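Local coordinates for possible TctC subunit of the Tripartite Tricarboxylate Transport(TTT) Family (Rhodopseudomonas palustris, PDB 6HKE), which binds malate in the periplasm, probably to deliver it to a tripartite tricarboxylate transporter for uptake into the cell, at residues R35-E40 / S260-Q265; P104-T109 / K254-V259; P112-A117 / Y208-S213; C155-R160 / F233-W238. The protein carries 2 engineered substitutions. One frame throughout, in Å; residues are numbered along the deposited sequence.

Contact 1 (R35-E40 / S260-Q265)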
loop_
_atom_site.group_PDB
_atom_site.type_symbol
_atom_site.label_atom_id
_atom_site.label_comp_id
_atom_site.label_asym_id
_atom_site.label_seq_id
_atom_site.Cartn_x
_atom_site.Cartn_y
_atom_site.Cartn_z
ATOM N N ARG A 35 -0.254 -1.976 -12.600
ATOM C CA ARG A 35 -0.504 -2.601 -13.920
ATOM C C ARG A 35 -1.681 -1.893 -14.599
ATOM O O ARG A 35 -1.638 -1.669 -15.828
ATOM C CB ARG A 35 -0.755 -4.100 -13.770
ATOM C CG ARG A 35 0.535 -4.900 -13.743
ATOM C CD ARG A 35 0.324 -6.369 -13.448
ATOM N NE ARG A 35 1.598 -6.875 -12.977
ATOM C CZ ARG A 35 2.623 -7.182 -13.753
ATOM N NH1 ARG A 35 2.525 -7.092 -15.072
ATOM N NH2 ARG A 35 3.748 -7.586 -13.197
ATOM N N LEU A 36 -2.679 -1.553 -13.811
ATOM C CA LEU A 36 -3.939 -0.931 -14.280
ATOM C C LEU A 36 -3.640 0.477 -14.804
ATOM O O LEU A 36 -4.137 0.822 -15.900
ATOM C CB LEU A 36 -4.919 -0.921 -13.104
ATOM C CG LEU A 36 -6.207 -0.145 -13.339
ATOM C CD1 LEU A 36 -6.941 -0.702 -14.553
ATOM C CD2 LEU A 36 -7.084 -0.176 -12.089
ATOM N N ILE A 37 -2.837 1.265 -14.079
ATOM C CA ILE A 37 -2.581 2.679 -14.469
ATOM C C ILE A 37 -1.511 2.753 -15.577
ATOM O O ILE A 37 -1.744 3.463 -16.596
ATOM C CB ILE A 37 -2.276 3.554 -13.242
ATOM C CG1 ILE A 37 -3.521 3.676 -12.364
ATOM C CG2 ILE A 37 -1.790 4.914 -13.683
ATOM C CD1 ILE A 37 -3.265 4.144 -10.969
ATOM N N THR A 38 -0.404 2.030 -15.431
ATOM C CA THR A 38 0.749 2.107 -16.368
ATOM C C THR A 38 0.341 1.664 -17.777
ATOM O O THR A 38 0.852 2.303 -18.725
ATOM C CB THR A 38 1.973 1.351 -15.842
ATOM O OG1 THR A 38 1.643 -0.033 -15.671
ATOM C CG2 THR A 38 2.468 1.980 -14.554
ATOM N N ALA A 39 -0.529 0.657 -17.932
ATOM C CA ALA A 39 -1.024 0.234 -19.273
ATOM C C ALA A 39 -1.693 1.422 -19.979
ATOM O O ALA A 39 -1.369 1.661 -21.161
ATOM C CB ALA A 39 -1.949 -0.955 -19.191
ATOM N N GLU A 40 -2.522 2.202 -19.280
ATOM C CA GLU A 40 -3.216 3.362 -19.904
ATOM C C GLU A 40 -2.201 4.472 -20.173
ATOM O O GLU A 40 -2.355 5.149 -21.191
ATOM C CB GLU A 40 -4.393 3.824 -19.045
ATOM C CG GLU A 40 -5.568 2.850 -19.056
ATOM C CD GLU A 40 -6.402 2.800 -20.332
ATOM O OE1 GLU A 40 -5.855 3.107 -21.402
ATOM O OE2 GLU A 40 -7.611 2.473 -20.255
ATOM N N SER A 260 -2.350 11.352 -15.094
ATOM C CA SER A 260 -3.620 12.102 -14.982
ATOM C C SER A 260 -4.604 11.583 -16.032
ATOM O O SER A 260 -5.761 11.317 -15.678
ATOM C CB SER A 260 -3.412 13.574 -15.114
ATOM O OG SER A 260 -4.498 14.253 -14.531
ATOM N N ARG A 261 -4.153 11.448 -17.278
ATOM C CA ARG A 261 -5.014 11.029 -18.419
ATOM C C ARG A 261 -5.415 9.559 -18.235
ATOM O O ARG A 261 -6.567 9.208 -18.602
ATOM C CB ARG A 261 -4.286 11.369 -19.721
ATOM C CG ARG A 261 -4.218 12.873 -19.961
ATOM C CD ARG A 261 -3.154 13.334 -20.946
ATOM N NE ARG A 261 -3.455 12.797 -22.263
ATOM C CZ ARG A 261 -4.312 13.320 -23.139
ATOM N NH1 ARG A 261 -4.969 14.440 -22.876
ATOM N NH2 ARG A 261 -4.508 12.706 -24.290
ATOM N N ALA A 262 -4.530 8.735 -17.645
ATOM C CA ALA A 262 -4.781 7.308 -17.323
ATOM C C ALA A 262 -5.901 7.191 -16.272
ATOM O O ALA A 262 -6.827 6.349 -16.442
ATOM C CB ALA A 262 -3.515 6.638 -16.839
ATOM N N LEU A 263 -5.802 7.978 -15.204
ATOM C CA LEU A 263 -6.815 8.057 -14.120
ATOM C C LEU A 263 -8.188 8.469 -14.689
ATOM O O LEU A 263 -9.192 8.042 -14.126
ATOM C CB LEU A 263 -6.316 9.061 -13.076
ATOM C CG LEU A 263 -5.106 8.601 -12.275
ATOM C CD1 LEU A 263 -4.683 9.672 -11.288
ATOM C CD2 LEU A 263 -5.399 7.283 -11.574
ATOM N N ASP A 264 -8.222 9.231 -15.787
ATOM C CA ASP A 264 -9.471 9.684 -16.463
ATOM C C ASP A 264 -10.100 8.579 -17.314
ATOM O O ASP A 264 -11.243 8.774 -17.705
ATOM C CB ASP A 264 -9.210 10.862 -17.403
ATOM C CG ASP A 264 -8.811 12.118 -16.670
ATOM O OD1 ASP A 264 -9.208 12.249 -15.480
ATOM O OD2 ASP A 264 -8.092 12.931 -17.287
ATOM N N GLN A 265 -9.380 7.499 -17.635
ATOM C CA GLN A 265 -9.937 6.389 -18.448
ATOM C C GLN A 265 -11.033 5.683 -17.644
ATOM O O GLN A 265 -10.811 5.379 -16.471
ATOM C CB GLN A 265 -8.875 5.375 -18.850
ATOM C CG GLN A 265 -7.842 5.915 -19.820
ATOM C CD GLN A 265 -8.524 6.677 -20.922
ATOM O OE1 GLN A 265 -8.535 7.906 -20.923
ATOM N NE2 GLN A 265 -9.156 5.951 -21.823
#

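Contact 2 (P104-T109 / K254-V259)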
loop_
_atom_site.group_PDB
_atom_site.type_symbol
_atom_site.label_atom_id
_atom_site.label_comp_id
_atom_site.label_asym_id
_atom_site.label_seq_id
_atom_site.Cartn_x
_atom_site.Cartn_y
_atom_site.Cartn_z
ATOM N N PRO A 104 9.086 12.843 -6.649
ATOM C CA PRO A 104 7.686 12.446 -6.724
ATOM C C PRO A 104 7.142 12.792 -8.114
ATOM O O PRO A 104 7.406 13.861 -8.582
ATOM C CB PRO A 104 6.997 13.298 -5.646
ATOM C CG PRO A 104 7.952 14.447 -5.450
ATOM C CD PRO A 104 9.318 13.835 -5.601
ATOM N N VAL A 105 6.394 11.889 -8.730
ATOM C CA VAL A 105 5.767 12.119 -10.058
ATOM C C VAL A 105 4.279 12.388 -9.840
ATOM O O VAL A 105 3.809 13.466 -10.281
ATOM C CB VAL A 105 6.034 10.932 -11.000
ATOM C CG1 VAL A 105 5.262 11.020 -12.304
ATOM C CG2 VAL A 105 7.513 10.818 -11.271
ATOM N N ALA A 106 3.578 11.453 -9.179
ATOM C CA ALA A 106 2.102 11.402 -9.153
ATOM C C ALA A 106 1.572 10.490 -8.037
ATOM O O ALA A 106 2.020 9.327 -7.951
ATOM C CB ALA A 106 1.619 10.926 -10.496
ATOM N N LEU A 107 0.609 10.988 -7.251
ATOM C CA LEU A 107 -0.333 10.130 -6.486
ATOM C C LEU A 107 -1.125 9.280 -7.487
ATOM O O LEU A 107 -1.664 9.853 -8.439
ATOM C CB LEU A 107 -1.287 10.992 -5.667
ATOM C CG LEU A 107 -2.282 10.222 -4.807
ATOM C CD1 LEU A 107 -1.578 9.334 -3.786
ATOM C CD2 LEU A 107 -3.207 11.202 -4.116
ATOM N N LEU A 108 -1.139 7.960 -7.298
ATOM C CA LEU A 108 -1.863 7.001 -8.171
ATOM C C LEU A 108 -3.243 6.700 -7.599
ATOM O O LEU A 108 -4.215 6.648 -8.381
ATOM C CB LEU A 108 -1.054 5.710 -8.238
ATOM C CG LEU A 108 0.337 5.871 -8.823
ATOM C CD1 LEU A 108 1.000 4.507 -8.985
ATOM C CD2 LEU A 108 0.249 6.607 -10.152
ATOM N N THR A 109 -3.300 6.466 -6.288
ATOM C CA THR A 109 -4.530 6.113 -5.556
ATOM C C THR A 109 -4.304 6.258 -4.055
ATOM O O THR A 109 -3.149 6.466 -3.602
ATOM C CB THR A 109 -4.999 4.696 -5.908
ATOM O OG1 THR A 109 -6.338 4.564 -5.418
ATOM C CG2 THR A 109 -4.122 3.597 -5.336
ATOM N N LYS A 254 5.477 15.321 -17.919
ATOM C CA LYS A 254 4.904 14.445 -18.971
ATOM C C LYS A 254 4.444 13.134 -18.331
ATOM O O LYS A 254 3.388 12.626 -18.735
ATOM C CB LYS A 254 5.940 14.219 -20.074
ATOM C CG LYS A 254 5.481 13.351 -21.239
ATOM C CD LYS A 254 5.980 13.851 -22.581
ATOM C CE LYS A 254 6.244 12.746 -23.585
ATOM N NZ LYS A 254 4.990 12.171 -24.124
ATOM N N LEU A 255 5.213 12.585 -17.391
ATOM C CA LEU A 255 4.813 11.334 -16.700
ATOM C C LEU A 255 3.565 11.649 -15.893
ATOM O O LEU A 255 2.584 10.891 -15.981
ATOM C CB LEU A 255 5.949 10.824 -15.812
ATOM C CG LEU A 255 7.107 10.180 -16.571
ATOM C CD1 LEU A 255 8.269 9.869 -15.641
ATOM C CD2 LEU A 255 6.645 8.926 -17.295
ATOM N N ASN A 256 3.584 12.776 -15.185
ATOM C CA ASN A 256 2.476 13.186 -14.290
ATOM C C ASN A 256 1.176 13.319 -15.093
ATOM O O ASN A 256 0.105 12.877 -14.614
ATOM C CB ASN A 256 2.817 14.497 -13.588
ATOM C CG ASN A 256 1.658 15.002 -12.782
ATOM O OD1 ASN A 256 0.838 15.728 -13.306
ATOM N ND2 ASN A 256 1.563 14.576 -11.539
ATOM N N ALA A 257 1.256 13.946 -16.252
ATOM C CA ALA A 257 0.107 14.170 -17.153
ATOM C C ALA A 257 -0.355 12.803 -17.680
ATOM O O ALA A 257 -1.572 12.601 -17.816
ATOM C CB ALA A 257 0.492 15.131 -18.262
ATOM N N ALA A 258 0.580 11.889 -17.947
ATOM C CA ALA A 258 0.269 10.516 -18.411
ATOM C C ALA A 258 -0.538 9.808 -17.317
ATOM O O ALA A 258 -1.537 9.145 -17.622
ATOM C CB ALA A 258 1.528 9.772 -18.773
ATOM N N VAL A 259 -0.144 9.976 -16.067
ATOM C CA VAL A 259 -0.912 9.385 -14.936
ATOM C C VAL A 259 -2.295 10.029 -14.952
ATOM O O VAL A 259 -3.291 9.300 -14.837
ATOM C CB VAL A 259 -0.215 9.599 -13.582
ATOM C CG1 VAL A 259 -1.118 9.228 -12.420
ATOM C CG2 VAL A 259 1.091 8.833 -13.506
#

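Contact 3 (P112-A117 / Y208-S213)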
loop_
_atom_site.group_PDB
_atom_site.type_symbol
_atom_site.label_atom_id
_atom_site.label_comp_id
_atom_site.label_asym_id
_atom_site.label_seq_id
_atom_site.Cartn_x
_atom_site.Cartn_y
_atom_site.Cartn_z
ATOM N N PRO A 112 -8.395 2.746 2.067
ATOM C CA PRO A 112 -8.294 2.251 3.431
ATOM C C PRO A 112 -7.687 0.842 3.517
ATOM O O PRO A 112 -7.619 0.098 2.536
ATOM C CB PRO A 112 -9.735 2.289 3.929
ATOM C CG PRO A 112 -10.554 2.105 2.670
ATOM C CD PRO A 112 -9.782 2.830 1.587
ATOM N N VAL A 113 -7.222 0.557 4.717
ATOM C CA VAL A 113 -6.692 -0.741 5.189
ATOM C C VAL A 113 -7.771 -1.394 6.058
ATOM O O VAL A 113 -8.451 -0.662 6.840
ATOM C CB VAL A 113 -5.404 -0.498 5.990
ATOM C CG1 VAL A 113 -5.024 -1.687 6.857
ATOM C CG2 VAL A 113 -4.267 -0.100 5.071
ATOM N N LEU A 114 -7.865 -2.722 5.956
ATOM C CA LEU A 114 -8.817 -3.597 6.671
ATOM C C LEU A 114 -8.046 -4.582 7.542
ATOM O O LEU A 114 -7.039 -5.128 7.066
ATOM C CB LEU A 114 -9.620 -4.374 5.631
ATOM C CG LEU A 114 -10.702 -3.569 4.931
ATOM C CD1 LEU A 114 -11.254 -4.321 3.739
ATOM C CD2 LEU A 114 -11.822 -3.258 5.907
ATOM N N LEU A 115 -8.560 -4.855 8.739
ATOM C CA LEU A 115 -8.094 -5.981 9.577
ATOM C C LEU A 115 -8.841 -7.229 9.121
ATOM O O LEU A 115 -10.053 -7.239 9.272
ATOM C CB LEU A 115 -8.376 -5.645 11.038
ATOM C CG LEU A 115 -8.121 -6.778 12.014
ATOM C CD1 LEU A 115 -6.690 -7.287 11.891
ATOM C CD2 LEU A 115 -8.433 -6.325 13.425
ATOM N N LEU A 116 -8.155 -8.178 8.482
ATOM C CA LEU A 116 -8.755 -9.443 7.987
ATOM C C LEU A 116 -8.315 -10.579 8.897
ATOM O O LEU A 116 -7.239 -10.478 9.493
ATOM C CB LEU A 116 -8.270 -9.773 6.583
ATOM C CG LEU A 116 -8.355 -8.670 5.549
ATOM C CD1 LEU A 116 -7.921 -9.240 4.215
ATOM C CD2 LEU A 116 -9.759 -8.081 5.472
ATOM N N ALA A 117 -9.088 -11.647 8.955
ATOM C CA ALA A 117 -8.625 -12.897 9.583
ATOM C C ALA A 117 -9.079 -14.064 8.732
ATOM O O ALA A 117 -9.992 -13.894 7.880
ATOM C CB ALA A 117 -9.137 -13.004 10.995
ATOM N N TYR A 208 -12.645 -7.541 10.322
ATOM C CA TYR A 208 -13.171 -7.107 11.635
ATOM C C TYR A 208 -13.480 -5.614 11.557
ATOM O O TYR A 208 -14.623 -5.244 11.824
ATOM C CB TYR A 208 -12.194 -7.481 12.745
ATOM C CG TYR A 208 -12.248 -8.943 13.102
ATOM C CD1 TYR A 208 -13.133 -9.396 14.063
ATOM C CD2 TYR A 208 -11.446 -9.876 12.465
ATOM C CE1 TYR A 208 -13.195 -10.734 14.408
ATOM C CE2 TYR A 208 -11.505 -11.221 12.792
ATOM C CZ TYR A 208 -12.388 -11.655 13.766
ATOM O OH TYR A 208 -12.459 -12.978 14.114
ATOM N N VAL A 209 -12.510 -4.789 11.151
ATOM C CA VAL A 209 -12.707 -3.313 11.079
ATOM C C VAL A 209 -11.997 -2.762 9.844
ATOM O O VAL A 209 -11.179 -3.470 9.251
ATOM C CB VAL A 209 -12.266 -2.609 12.373
ATOM C CG1 VAL A 209 -13.197 -2.967 13.512
ATOM C CG2 VAL A 209 -10.826 -2.911 12.748
ATOM N N ILE A 210 -12.406 -1.567 9.433
ATOM C CA ILE A 210 -11.736 -0.744 8.389
ATOM C C ILE A 210 -11.058 0.407 9.135
ATOM O O ILE A 210 -11.688 0.961 10.055
ATOM C CB ILE A 210 -12.747 -0.302 7.312
ATOM C CG1 ILE A 210 -12.068 0.429 6.153
ATOM C CG2 ILE A 210 -13.872 0.524 7.906
ATOM C CD1 ILE A 210 -12.987 0.633 4.954
ATOM N N ALA A 211 -9.790 0.666 8.835
ATOM C CA ALA A 211 -8.967 1.683 9.520
ATOM C C ALA A 211 -9.215 3.032 8.849
ATOM O O ALA A 211 -8.279 3.569 8.218
ATOM C CB ALA A 211 -7.517 1.298 9.483
ATOM N N ALA A 212 -10.441 3.530 8.989
ATOM C CA ALA A 212 -10.968 4.739 8.314
ATOM C C ALA A 212 -11.956 5.429 9.249
ATOM O O ALA A 212 -12.439 4.763 10.197
ATOM C CB ALA A 212 -11.633 4.364 7.006
ATOM N N SER A 213 -12.217 6.705 8.979
ATOM C CA SER A 213 -13.208 7.583 9.659
ATOM C C SER A 213 -14.632 7.136 9.339
ATOM O O SER A 213 -15.512 7.329 10.182
ATOM C CB SER A 213 -13.035 9.013 9.222
ATOM O OG SER A 213 -11.802 9.518 9.697
#

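Contact 4 (C155-R160 / F233-W238)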
loop_
_atom_site.group_PDB
_atom_site.type_symbol
_atom_site.label_atom_id
_atom_site.label_comp_id
_atom_site.label_asym_id
_atom_site.label_seq_id
_atom_site.Cartn_x
_atom_site.Cartn_y
_atom_site.Cartn_z
ATOM N N CYS A 155 -0.272 -3.444 11.034
ATOM C CA CYS A 155 -0.381 -4.497 12.079
ATOM C C CYS A 155 0.413 -4.060 13.317
ATOM O O CYS A 155 -0.046 -4.305 14.447
ATOM C CB CYS A 155 0.004 -5.880 11.556
ATOM S SG CYS A 155 1.762 -6.329 11.677
ATOM N N LEU A 156 1.531 -3.373 13.129
ATOM C CA LEU A 156 2.293 -2.810 14.271
ATOM C C LEU A 156 1.435 -1.743 14.976
ATOM O O LEU A 156 1.453 -1.690 16.228
ATOM C CB LEU A 156 3.622 -2.260 13.751
ATOM C CG LEU A 156 4.538 -1.674 14.820
ATOM C CD1 LEU A 156 5.999 -1.906 14.470
ATOM C CD2 LEU A 156 4.260 -0.188 15.012
ATOM N N LEU A 157 0.687 -0.932 14.222
ATOM C CA LEU A 157 -0.168 0.113 14.821
ATOM C C LEU A 157 -1.272 -0.562 15.633
ATOM O O LEU A 157 -1.456 -0.193 16.814
ATOM C CB LEU A 157 -0.776 1.001 13.740
ATOM C CG LEU A 157 -1.716 2.071 14.292
ATOM C CD1 LEU A 157 -1.040 2.874 15.402
ATOM C CD2 LEU A 157 -2.197 2.991 13.191
ATOM N N LEU A 158 -1.982 -1.505 15.008
ATOM C CA LEU A 158 -3.069 -2.285 15.651
ATOM C C LEU A 158 -2.530 -3.007 16.899
ATOM O O LEU A 158 -3.103 -2.815 17.982
ATOM C CB LEU A 158 -3.643 -3.249 14.610
ATOM C CG LEU A 158 -4.721 -4.205 15.106
ATOM C CD1 LEU A 158 -6.024 -3.482 15.383
ATOM C CD2 LEU A 158 -4.933 -5.301 14.082
ATOM N N ASN A 159 -1.455 -3.783 16.771
ATOM C CA ASN A 159 -0.895 -4.584 17.893
ATOM C C ASN A 159 -0.453 -3.669 19.047
ATOM O O ASN A 159 -0.673 -4.065 20.207
ATOM C CB ASN A 159 0.227 -5.502 17.418
ATOM C CG ASN A 159 -0.289 -6.605 16.528
ATOM O OD1 ASN A 159 -1.498 -6.786 16.365
ATOM N ND2 ASN A 159 0.625 -7.338 15.935
ATOM N N ARG A 160 0.111 -2.491 18.767
ATOM C CA ARG A 160 0.519 -1.504 19.812
ATOM C C ARG A 160 -0.703 -0.864 20.476
ATOM O O ARG A 160 -0.620 -0.558 21.676
ATOM C CB ARG A 160 1.389 -0.387 19.241
ATOM C CG ARG A 160 2.861 -0.754 19.265
ATOM C CD ARG A 160 3.728 0.282 18.595
ATOM N NE ARG A 160 5.022 -0.320 18.300
ATOM C CZ ARG A 160 6.201 0.183 18.633
ATOM N NH1 ARG A 160 6.292 1.339 19.275
ATOM N NH2 ARG A 160 7.295 -0.473 18.290
ATOM N N PHE A 233 -6.910 3.502 15.234
ATOM C CA PHE A 233 -6.571 2.601 14.105
ATOM C C PHE A 233 -7.134 3.191 12.808
ATOM O O PHE A 233 -8.202 2.755 12.386
ATOM C CB PHE A 233 -7.042 1.181 14.415
ATOM C CG PHE A 233 -6.593 0.174 13.392
ATOM C CD1 PHE A 233 -5.254 0.043 13.081
ATOM C CD2 PHE A 233 -7.510 -0.619 12.726
ATOM C CE1 PHE A 233 -4.843 -0.869 12.125
ATOM C CE2 PHE A 233 -7.096 -1.546 11.785
ATOM C CZ PHE A 233 -5.763 -1.667 11.483
ATOM N N GLN A 234 -6.443 4.194 12.247
ATOM C CA GLN A 234 -6.763 4.851 10.947
ATOM C C GLN A 234 -5.507 4.858 10.078
ATOM O O GLN A 234 -4.537 5.513 10.430
ATOM C CB GLN A 234 -7.280 6.289 11.076
ATOM C CG GLN A 234 -8.404 6.431 12.093
ATOM C CD GLN A 234 -9.565 7.256 11.595
ATOM O OE1 GLN A 234 -9.389 8.223 10.848
ATOM N NE2 GLN A 234 -10.763 6.873 12.022
ATOM N N VAL A 235 -5.577 4.170 8.950
ATOM C CA VAL A 235 -4.470 4.049 7.976
ATOM C C VAL A 235 -5.074 4.325 6.599
ATOM O O VAL A 235 -5.940 3.540 6.135
ATOM C CB VAL A 235 -3.780 2.675 8.090
ATOM C CG1 VAL A 235 -2.637 2.545 7.106
ATOM C CG2 VAL A 235 -3.283 2.401 9.502
ATOM N N GLY A 236 -4.711 5.465 6.019
ATOM C CA GLY A 236 -5.005 5.807 4.619
ATOM C C GLY A 236 -3.790 5.463 3.796
ATOM O O GLY A 236 -2.755 6.157 3.970
ATOM N N ALA A 237 -3.867 4.371 3.031
ATOM C CA ALA A 237 -2.738 3.847 2.245
ATOM C C ALA A 237 -2.724 4.548 0.894
ATOM O O ALA A 237 -3.495 4.172 0.013
ATOM C CB ALA A 237 -2.849 2.350 2.094
ATOM N N TRP A 238 -1.855 5.529 0.734
ATOM C CA TRP A 238 -1.605 6.180 -0.573
ATOM C C TRP A 238 -0.565 5.339 -1.304
ATOM O O TRP A 238 0.305 4.708 -0.645
ATOM C CB TRP A 238 -1.171 7.637 -0.405
ATOM C CG TRP A 238 -0.079 7.846 0.596
ATOM C CD1 TRP A 238 -0.220 8.158 1.917
ATOM C CD2 TRP A 238 1.334 7.789 0.340
ATOM N NE1 TRP A 238 1.013 8.284 2.504
ATOM C CE2 TRP A 238 1.984 8.067 1.559
ATOM C CE3 TRP A 238 2.107 7.520 -0.793
ATOM C CZ2 TRP A 238 3.371 8.052 1.680
ATOM C CZ3 TRP A 238 3.477 7.553 -0.687
ATOM C CH2 TRP A 238 4.100 7.811 0.539
#

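Contact 1 (R35-E40 / S260-Q265)
Glu40 lays its CB against the methyl of Ala262, with 3.7 Å between the two CB atoms. Across the two segments the CA atoms are nearest here, 5.0 Å from Glu40 CA to Ala262 CA. The same methyl sits 3.6 Å from Ile37 O, one turn back, and also meets CG2 of Ile37, so a small residue lets helix 249-263 come down on the backbone of helix 29-45. The other branch of Ile37 carries the second contact: CG1 lies anti to the carbonyl carbon (chi1 -67°) and extends so that CD1 meets Leu263 CD2 at 3.8 Å. The helices belong to one lobe of a type II periplasmic binding protein, and helix 29-45 carries the malate-binding Thr30 near its start, about 10 Å from Ile37 between side chains. Farther out, the Glu40 chain bends at chi2 (-73°) and folds its carboxylate over the aliphatic part of Gln265, OE2 standing 3.5 Å from Gln265 CB. No hydrogen bond joins the segments; OE1 instead forms a salt bridge with Lys43. With an alanine in place of Glu40, Lys43 would probably lose this salt-bridge partner and Gln265 CB and CG their cover. Gln265 itself occupies the N-cap position of helix 266-274.

Contact 2 (P104-T109 / K254-V259)
Strand 104-109 and helix 254-259 run almost parallel, 9° apart with their axes 7.2 Å from each other, and the backbones are closest at Ala106 and Asn256. A classic beta bulge opposite Leu241 turns Val105 and Ala106 both toward the helix, which explains how two consecutive strand residues can pack on it. CG1 of Val105, anti to the backbone N, meets Leu255 CB at 3.6 Å. Val259 straddles the next part of the strand: its CG2 touches Ala106 CB at 3.7 Å, while its CG1 is met at 3.7 Å by Leu108 CD2, the two side chains crossing at about a right angle. Beside this apolar row, Asn256 swings its amide to the strand (chi1 174°) and gives ND2 to Val105 O at 2.8 Å, a fairly straight bond (N-H...O angle 159°) that lies close to the amide plane but enters somewhat tilted from the carbonyl plane. ND2 also donates to Arg285 O. Both bulge residues keep their backbone bonds to Leu241 in strand 236-244. One amide group thus grips two main-chain carbonyls, tying a bulged strand and a loop to the helix, whereas the aliphatic carbons alongside supply close but non-directional packing.

Contact 3 (P112-A117 / Y208-S213)
Ile210 and Leu114 face each other as an antiparallel non-hydrogen-bonded pair, 4.4 Å between their CA atoms. Leu114 directs CD2 against Ile210 CB at 3.4 Å, tight for two carbons. Ile210 places CG1 anti to the backbone N (chi1 -174°), and from there the extended branch brings CD1 to Pro112 CG at 3.6 Å. With an alanine in place of Ile210, a gap would probably open beside the Pro112 ring and Leu114 CD2 would have less to pack on. On the other side of the sheet Leu115, its CG anti to the backbone N (chi1 172°), leans CD2 toward Tyr208 CB. The Tyr208 ring takes the Ala117 methyl at its edge, in plane, with CB 3.5 Å from CE2. Ala211, the centre of an inverse gamma turn, gives N to Val113 O at 2.7 Å, nearly straight. Tyr208 N reaches Leu115 O at 2.8 Å, where the 208-213 segment turns a corner. The pairing joins strands 102-118 and 205-210 just behind the ligand pocket, the Val113 side chain being about 4 Å from those of malate-binding Val150 and Gln192. Cross-segment hydrogen bonds are all main-chain, so the backbone sets the register while the side chains add mainly apolar contact.

Contact 4 (C155-R160 / F233-W238)
Leu158 meets the ring of Phe233 from above, in a CH-pi contact almost directly over the ring centre: CD1 stands 4.0 Å from the ring centroid and 4° off its normal. The rest of the side chain follows the same face, since CG lies anti to the backbone N (chi1 176°) and runs from a CB only 3.6 Å from Phe233 CE1. Methyl and CB together therefore cover the ring from its centre out to CE1, which would be expected to limit its rotation. Beyond this segment Cys190 and Ala211 also touch Phe233.

The remaining contacts are purely apolar and are made by Leu157, one residue back on helix 150-162. Its CD2 approaches Phe233 CD1 at 4.2 Å, a little looser than the Leu158 contacts, and meets Val235 CG2 at 3.9 Å as the two side chains slide past each other in opposite directions. In the type II binding-protein fold this helix packs on its lobe's sheet, and its first residues, Val150 and Ser151, bind malate. Val235, just ahead of strand 236-244, has its side chain about 5 Å from that of Val150, which places this packing in the layer behind a malate-binding residue.

No hydrogen bond crosses between the segments. The CB of Gln234 points away from the helix, and its OE1 bonds Ser213 OG instead, while its backbone O accepts from Arg300. Arg300, on helix 287-305, also lies against Leu157.

Overall arrangement
Contacts 1 and 2 share helix 249-263 and touch where Leu263 CD2 packs on Leu108 O; contacts 3 and 4, joined by a probable hydrogen bond from Val235 N to Ala211 O, form a second cluster, their centres about 26 to 28 Å from those of contacts 1 and 2. Strand 102-118 runs through both clusters, in contacts 2 and 3, consistent with the linking strands between lobes of type II binding proteins. All four are largely buried, though contact 1 reaches the surface at its carboxylate edge. Only contact 3 is strand pairing with main-chain bonds; contact 2 has a single amide bond, while contacts 1 and 4 have no hydrogen bond between their segments.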